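Local atomic coordinates of putative invasin (Yersinia pseudotuberculosis IP 31758, PDB entry 5N40), a protein that probably acts as a bacterial surface adhesin of the invasin family, with immunoglobulin-like domains followed by a C-type lectin-like adhesion domain. Residues L237-G241 against V242-R246; T280-S284 against S285-S289. The protein carries 1 engineered substitution. All coordinates share one frame; numbering follows the deposited sequence. Where two conformers were deposited one is given.

Both contacts are local, and both lie in the C-type lectin-like adhesion domain, their centres about 9 Å apart. Contact 1 closes a two-stranded hairpin through backbone bonds, its turn and the T238–T243 face towards the surface; contact 2 starts helix 284-293 with serine and glutamine side chains. Each is partly buried, and their buried sides meet: the F244 ring of contact 1 lies against P282 and Q286 of contact 2, with F244 CZ 3.4 Å from Q286 O and F244 CE2 3.7 Å from P282 CB. The hairpin is paired mainly by backbone bonds, with one weak hydroxyl contact, whereas the helix start, lacking earlier turns, recruits side chains and waters.

Contact 1 (L237-G241 against V242-R246); sequences LTASG and VTFKR
In T238 and T243 the same first torsion, chi1 -58° and -63°, sets OG1 beside the backbone N and brings the two hydroxyls towards each other across the hairpin. The OG1 atoms of T238 and T243 are 3.3 Å apart, a weak hydrogen bond in which either could be the donor, and the side chains cross at a slant on the more open face of this non-hydrogen-bonded pair. F244 has CG beside its own N on the other face. Its ring presents an edge to L237 O, which lies in the ring plane 3.5 Å from F244 CD1, while A239 CB meets F244 CE1 obliquely at 4.2 Å. The backbone ties flank these groups. At the L237–F244 pair, F244 N reaches L237 O at 2.7 Å, and L237 N returns a bond to F244 O in the carbonyl plane. At the A239–V242 pair, A239 N points almost straight at V242 O (2.9 Å). The bond that closes the turn is less regular: V242 N meets A239 O at 3.1 Å but stands 60° above the carbonyl plane. The type I' turn from A239 to V242, with S240 and G241 both at positive phi, is one that suits a two-residue hairpin. L237, A239, V242 and F244 share one face of the ribbon. From it L237 and F244 pack on L290, and A239 on S289 and L293, all of helix 284-293. On its other edge strand 242-245 bonds through the backbones of T243 and K245 to L352 and C350 at the chain's C-terminal end, where C350 is also disulfide-bonded to C279.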
loop_
_atom_site.group_PDB
_atom_site.type_symbol
_atom_site.label_atom_id
_atom_site.label_comp_id
_atom_site.label_asym_id
_atom_site.label_seq_id
_atom_site.Cartn_x
_atom_site.Cartn_y
_atom_site.Cartn_z
ATOM N N LEU A 237 30.296 7.738 7.603
ATOM C CA LEU A 237 30.918 6.770 6.713
ATOM C C LEU A 237 32.373 6.600 7.134
ATOM O O LEU A 237 32.988 7.524 7.664
ATOM C CB LEU A 237 30.854 7.215 5.250
ATOM C CG LEU A 237 29.463 7.431 4.636
ATOM C CD1 LEU A 237 29.599 8.156 3.307
ATOM C CD2 LEU A 237 28.735 6.108 4.449
ATOM N N THR A 238 32.919 5.415 6.903
ATOM C CA THR A 238 34.297 5.128 7.285
ATOM C C THR A 238 35.106 4.653 6.087
ATOM O O THR A 238 34.639 3.844 5.279
ATOM C CB THR A 238 34.336 4.087 8.403
ATOM O OG1 THR A 238 33.580 4.568 9.526
ATOM C CG2 THR A 238 35.768 3.806 8.840
ATOM N N ALA A 239 36.336 5.151 5.986
ATOM C CA ALA A 239 37.256 4.714 4.943
ATOM C C ALA A 239 38.644 4.589 5.558
ATOM O O ALA A 239 39.267 5.596 5.905
ATOM C CB ALA A 239 37.260 5.677 3.757
ATOM N N SER A 240 39.094 3.346 5.719
ATOM C CA SER A 240 40.446 3.029 6.168
ATOM C C SER A 240 40.814 3.790 7.444
ATOM O O SER A 240 41.812 4.514 7.516
ATOM C CB SER A 240 41.438 3.297 5.038
ATOM O OG SER A 240 41.117 2.469 3.930
ATOM N N GLY A 241 39.989 3.591 8.471
ATOM C CA GLY A 241 40.266 4.136 9.784
ATOM C C GLY A 241 39.952 5.601 9.965
ATOM O O GLY A 241 40.279 6.158 11.016
ATOM N N VAL A 242 39.332 6.247 8.980
ATOM C CA VAL A 242 38.911 7.638 9.083
ATOM C C VAL A 242 37.393 7.659 8.975
ATOM O O VAL A 242 36.827 7.047 8.063
ATOM C CB VAL A 242 39.564 8.514 7.996
ATOM C CG1 VAL A 242 39.194 9.986 8.183
ATOM C CG2 VAL A 242 41.085 8.346 8.016
ATOM N N THR A 243 36.739 8.332 9.919
ATOM C CA THR A 243 35.283 8.380 9.996
ATOM C C THR A 243 34.806 9.789 9.675
ATOM O O THR A 243 35.352 10.766 10.195
ATOM C CB THR A 243 34.788 7.952 11.381
ATOM O OG1 THR A 243 35.150 6.586 11.615
ATOM C CG2 THR A 243 33.271 8.082 11.492
ATOM N N PHE A 244 33.783 9.882 8.826
ATOM C CA PHE A 244 33.283 11.147 8.301
ATOM C C PHE A 244 31.810 11.301 8.667
ATOM O O PHE A 244 31.026 10.367 8.484
ATOM C CB PHE A 244 33.437 11.208 6.775
ATOM C CG PHE A 244 34.834 10.916 6.270
ATOM C CD1 PHE A 244 35.282 9.603 6.121
ATOM C CD2 PHE A 244 35.677 11.947 5.892
ATOM C CE1 PHE A 244 36.545 9.336 5.636
ATOM C CE2 PHE A 244 36.947 11.677 5.405
ATOM C CZ PHE A 244 37.373 10.372 5.275
ATOM N N LYS A 245 31.434 12.480 9.160
ATOM C CA LYS A 245 30.051 12.757 9.547
ATOM C C LYS A 245 29.284 13.351 8.372
ATOM O O LYS A 245 29.836 14.115 7.574
ATOM C CB LYS A 245 30.026 13.723 10.734
ATOM C CG LYS A 245 28.708 13.790 11.489
ATOM C CD LYS A 245 28.748 14.893 12.545
ATOM C CE LYS A 245 27.605 14.775 13.541
ATOM N NZ LYS A 245 26.278 14.704 12.851
ATOM N N ARG A 246 28.000 12.995 8.265
ATOM C CA ARG A 246 27.163 13.614 7.255
ATOM C C ARG A 246 27.161 15.126 7.464
ATOM O O ARG A 246 27.433 15.608 8.567
ATOM C CB ARG A 246 25.733 13.072 7.319
ATOM C CG ARG A 246 24.977 13.406 8.591
ATOM C CD ARG A 246 23.495 13.171 8.396
ATOM N NE ARG A 246 22.706 13.355 9.615
ATOM C CZ ARG A 246 22.237 14.521 10.057
ATOM N NH1 ARG A 246 22.473 15.652 9.404
ATOM N NH2 ARG A 246 21.518 14.557 11.170
#

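Contact 2 (T280-S284 against S285-S289); sequences TVPSS and SQLVS
S283 and Q286 grip each other in both directions, forming a capping box at the start of helix 284-293. The OG of S283, the N-cap residue, accepts from Q286 N at 3.1 Å; in return S283 N donates to Q286 OE1 at 2.9 Å, from 43° above the plane of the amide. Q286 turns CG beside its own N (chi1 -79°) and then runs extended, which carries its amide back past S283 OG to the peptide N-H before the helix. Q286 OE1 also lies 3.5 Å from P282 CB. L287 N bonds to S283 O and V288 N to S284 O (2.9 Å), the first i to i+4 bonds of the helix. One step further out, water 1 sits 2.6 Å from S283 OG and also joins S285 OG, while water 2 accepts from S285 N and bonds to S284 OG. On the buried side P282 CG rests 3.8 Å from L287 CD2, the two side chains meeting at an angle. S284 N donates to T315 OG1, and P282 pairs through its backbone with S314, fixing the incoming loop; L287 packs on F244 of strand 242-245, and S284 and L287 on V325 of strand 321-325. The chemistry is that of a helix start, where the first N-H groups have no preceding turn to accept them: S283 OG and water 2 provide for two of these, T315 a third, and the box ties the OE1 end of Q286 to the loop.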
loop_
_atom_site.group_PDB
_atom_site.type_symbol
_atom_site.label_atom_id
_atom_site.label_comp_id
_atom_site.label_asym_id
_atom_site.label_seq_id
_atom_site.Cartn_x
_atom_site.Cartn_y
_atom_site.Cartn_z
ATOM N N THR A 280 37.053 19.048 13.435
ATOM C CA THR A 280 38.229 18.676 12.659
ATOM C C THR A 280 37.811 18.441 11.213
ATOM O O THR A 280 36.926 17.622 10.943
ATOM C CB THR A 280 38.879 17.419 13.237
ATOM O OG1 THR A 280 39.251 17.649 14.601
ATOM C CG2 THR A 280 40.116 17.028 12.434
ATOM N N VAL A 281 38.449 19.148 10.285
ATOM C CA VAL A 281 38.142 19.005 8.864
ATOM C C VAL A 281 39.080 17.957 8.279
ATOM O O VAL A 281 40.302 18.042 8.489
ATOM C CB VAL A 281 38.263 20.354 8.136
ATOM C CG1 VAL A 281 37.955 20.208 6.655
ATOM C CG2 VAL A 281 37.338 21.372 8.775
ATOM N N PRO A 282 38.583 16.950 7.563
ATOM C CA PRO A 282 39.487 15.932 7.020
ATOM C C PRO A 282 40.408 16.507 5.953
ATOM O O PRO A 282 40.144 17.546 5.342
ATOM C CB PRO A 282 38.538 14.877 6.437
ATOM C CG PRO A 282 37.269 15.620 6.168
ATOM C CD PRO A 282 37.172 16.653 7.251
ATOM N N SER A 283 41.526 15.819 5.746
ATOM C CA SER A 283 42.424 16.201 4.673
ATOM C C SER A 283 41.779 15.903 3.323
ATOM O O SER A 283 40.826 15.127 3.217
ATOM C CB SER A 283 43.756 15.457 4.793
ATOM O OG SER A 283 43.582 14.070 4.540
ATOM N N SER A 284 42.318 16.525 2.273
ATOM C CA SER A 284 41.775 16.282 0.943
ATOM C C SER A 284 41.998 14.835 0.510
ATOM O O SER A 284 41.125 14.231 -0.120
ATOM C CB SER A 284 42.376 17.265 -0.064
ATOM O OG SER A 284 43.789 17.226 -0.063
ATOM N N SER A 285 43.150 14.245 0.849
ATOM C CA SER A 285 43.355 12.845 0.480
ATOM C C SER A 285 42.401 11.922 1.233
ATOM O O SER A 285 41.962 10.905 0.683
ATOM C CB SER A 285 44.806 12.429 0.729
ATOM O OG SER A 285 45.103 12.411 2.108
ATOM N N GLN A 286 42.072 12.251 2.482
ATOM C CA GLN A 286 41.079 11.469 3.215
ATOM C C GLN A 286 39.726 11.513 2.518
ATOM O O GLN A 286 39.082 10.477 2.329
ATOM C CB GLN A 286 40.968 11.977 4.651
ATOM C CG GLN A 286 42.090 11.464 5.550
ATOM C CD GLN A 286 42.227 12.240 6.838
ATOM O OE1 GLN A 286 41.558 13.248 7.045
ATOM N NE2 GLN A 286 43.100 11.767 7.717
ATOM N N LEU A 287 39.287 12.706 2.111
ATOM C CA LEU A 287 38.018 12.825 1.400
ATOM C C LEU A 287 38.050 12.067 0.081
ATOM O O LEU A 287 37.057 11.450 -0.310
ATOM C CB LEU A 287 37.682 14.300 1.167
ATOM C CG LEU A 287 37.203 15.061 2.399
ATOM C CD1 LEU A 287 37.238 16.556 2.128
ATOM C CD2 LEU A 287 35.796 14.617 2.804
ATOM N N VAL A 288 39.185 12.097 -0.624
ATOM C CA VAL A 288 39.275 11.371 -1.884
ATOM C C VAL A 288 39.190 9.872 -1.639
ATOM O O VAL A 288 38.586 9.138 -2.430
ATOM C CB VAL A 288 40.569 11.747 -2.634
ATOM C CG1 VAL A 288 40.758 10.848 -3.844
ATOM C CG2 VAL A 288 40.527 13.209 -3.065
ATOM N N SER A 289 39.788 9.392 -0.542
ATOM C CA SER A 289 39.701 7.970 -0.219
ATOM C C SER A 289 38.259 7.559 0.074
ATOM O O SER A 289 37.858 6.433 -0.244
ATOM C CB SER A 289 40.602 7.638 0.972
ATOM O OG SER A 289 39.993 8.020 2.193
HETATM O O HOH W 1 45.829 12.973 5.243
HETATM O O HOH W 2 45.562 15.750 1.607
#